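Long-range contact in putative isohexenylglutaconyl-CoA hydratase (Pseudomonas aeruginosa, PDB 4ZU2), which probably hydrates isohexenylglutaconyl-CoA, an acyl-CoA of terpene breakdown, as a member of the crotonase (enoyl-CoA hydratase/isomerase) family: residues V56-D61 with L108-V113. Residues are numbered along the deposited sequence; the frame is centred on the assembly and turned at random.
Sequences VLRGAD and LVEGAV
One water, held between Gly59 N and Leu108 O, bridges two neighbouring parallel strands, 54-59 and 104-109, in the central sheet of the crotonase fold. It donates to Leu108 O at 2.7 Å and accepts from Gly59 N at 3.2 Å, just where 104-109 gives way to the turn at Glu110 and Gly111. Gly59 N and Leu108 O are the next pair in the parallel pattern but lie 4.6 Å apart, too far for a direct bond, and the water spans them. One step earlier the bond is direct: Leu108 N donates to Leu57 O over 3.0 Å, nearly straight, with an N-H...O angle of 164°. The water also makes weak bonds, accepting from Glu110 N and donating to Glu110 OE2. Above this seam Arg58 and Leu108 run side by side in the same direction. With CG anti to the backbone N (chi1 -156°), Leu108 carries CD2 alongside Arg58 CD, at 3.8 Å. That same Leu108 CD2 lies at the edge of the Arg58 guanidinium, near its plane. Leu193 and Glu194 of helix 190-205 pack on Leu108. The opposite charges of Arg58 and Glu110 stay apart, with 5.5 Å between Arg58 NE and Glu110 OE2, while Arg58 CG rests 3.7 Å from Leu108 O.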
loop_
_atom_site.group_PDB
_atom_site.type_symbol
_atom_site.label_atom_id
_atom_site.label_comp_id
_atom_site.label_asym_id
_atom_site.label_seq_id
_atom_site.Cartn_x
_atom_site.Cartn_y
_atom_site.Cartn_z
ATOM N N VAL A 56 -10.218 10.195 -21.181
ATOM C CA VAL A 56 -8.783 10.311 -21.392
ATOM C C VAL A 56 -8.397 11.763 -21.148
ATOM O O VAL A 56 -9.042 12.693 -21.591
ATOM C CB VAL A 56 -8.362 9.815 -22.779
ATOM C CG1 VAL A 56 -6.863 9.618 -22.808
ATOM C CG2 VAL A 56 -9.064 8.498 -23.103
ATOM N N LEU A 57 -7.376 11.918 -20.345
ATOM C CA LEU A 57 -7.032 13.156 -19.777
ATOM C C LEU A 57 -5.635 13.388 -20.264
ATOM O O LEU A 57 -4.755 12.551 -20.067
ATOM C CB LEU A 57 -7.074 13.057 -18.257
ATOM C CG LEU A 57 -6.826 14.379 -17.544
ATOM C CD1 LEU A 57 -7.712 15.476 -18.070
ATOM C CD2 LEU A 57 -7.026 14.198 -16.033
ATOM N N ARG A 58 -5.450 14.513 -20.943
ATOM C CA ARG A 58 -4.209 14.751 -21.655
ATOM C C ARG A 58 -3.875 16.242 -21.717
ATOM O O ARG A 58 -4.723 17.095 -21.494
ATOM C CB ARG A 58 -4.289 14.153 -23.071
ATOM C CG ARG A 58 -2.958 13.598 -23.569
ATOM C CD ARG A 58 -3.017 13.051 -24.995
ATOM N NE ARG A 58 -4.003 13.727 -25.843
ATOM C CZ ARG A 58 -4.969 13.116 -26.535
ATOM N NH1 ARG A 58 -5.120 11.781 -26.517
ATOM N NH2 ARG A 58 -5.794 13.860 -27.269
ATOM N N GLY A 59 -2.615 16.535 -22.013
ATOM C CA GLY A 59 -2.116 17.892 -22.024
ATOM C C GLY A 59 -1.670 18.307 -23.420
ATOM O O GLY A 59 -1.092 17.528 -24.170
ATOM N N ALA A 60 -1.965 19.545 -23.789
ATOM C CA ALA A 60 -1.581 20.018 -25.093
ATOM C C ALA A 60 -0.062 20.155 -25.142
ATOM O O ALA A 60 0.581 20.448 -24.122
ATOM C CB ALA A 60 -2.241 21.321 -25.375
ATOM N N ASP A 61 0.511 19.868 -26.316
ATOM C CA ASP A 61 1.901 20.203 -26.643
ATOM C C ASP A 61 3.017 19.534 -25.875
ATOM O O ASP A 61 4.085 20.111 -25.724
ATOM C CB ASP A 61 2.078 21.694 -26.494
ATOM C CG ASP A 61 2.489 22.314 -27.754
ATOM O OD1 ASP A 61 3.711 22.315 -28.006
ATOM O OD2 ASP A 61 1.580 22.751 -28.505
ATOM N N LEU A 108 -2.864 10.177 -19.788
ATOM C CA LEU A 108 -1.689 10.111 -20.638
ATOM C C LEU A 108 -0.760 11.276 -20.281
ATOM O O LEU A 108 -1.008 12.441 -20.641
ATOM C CB LEU A 108 -2.139 10.132 -22.109
ATOM C CG LEU A 108 -1.205 9.529 -23.170
ATOM C CD1 LEU A 108 -0.762 8.147 -22.768
ATOM C CD2 LEU A 108 -1.900 9.450 -24.488
ATOM N N VAL A 109 0.283 10.986 -19.509
ATOM C CA VAL A 109 1.100 12.047 -18.927
ATOM C C VAL A 109 2.461 12.192 -19.662
ATOM O O VAL A 109 3.218 11.249 -19.803
ATOM C CB VAL A 109 1.262 11.865 -17.378
ATOM C CG1 VAL A 109 -0.120 11.749 -16.682
ATOM C CG2 VAL A 109 2.087 10.674 -17.056
ATOM N N GLU A 110 2.732 13.397 -20.146
ATOM C CA GLU A 110 3.949 13.697 -20.878
ATOM C C GLU A 110 4.527 14.934 -20.263
ATOM O O GLU A 110 3.786 15.752 -19.760
ATOM C CB GLU A 110 3.627 13.992 -22.328
ATOM C CG GLU A 110 2.903 12.890 -23.015
ATOM C CD GLU A 110 2.479 13.298 -24.392
ATOM O OE1 GLU A 110 3.316 13.162 -25.333
ATOM O OE2 GLU A 110 1.323 13.792 -24.510
ATOM N N GLY A 111 5.851 15.059 -20.327
ATOM C CA GLY A 111 6.568 16.258 -19.911
ATOM C C GLY A 111 6.325 16.576 -18.451
ATOM O O GLY A 111 6.492 15.713 -17.600
ATOM N N ALA A 112 5.876 17.796 -18.170
ATOM C CA ALA A 112 5.696 18.223 -16.778
ATOM C C ALA A 112 4.415 17.668 -16.138
ATOM O O ALA A 112 3.292 17.877 -16.637
ATOM C CB ALA A 112 5.724 19.754 -16.692
ATOM N N VAL A 113 4.617 16.957 -15.039
ATOM C CA VAL A 113 3.534 16.394 -14.214
ATOM C C VAL A 113 3.804 16.820 -12.761
ATOM O O VAL A 113 4.361 16.069 -11.964
ATOM C CB VAL A 113 3.516 14.868 -14.313
ATOM C CG1 VAL A 113 2.258 14.301 -13.689
ATOM C CG2 VAL A 113 3.657 14.413 -15.755
HETATM O O HOH W 1 -0.021 14.791 -21.503
#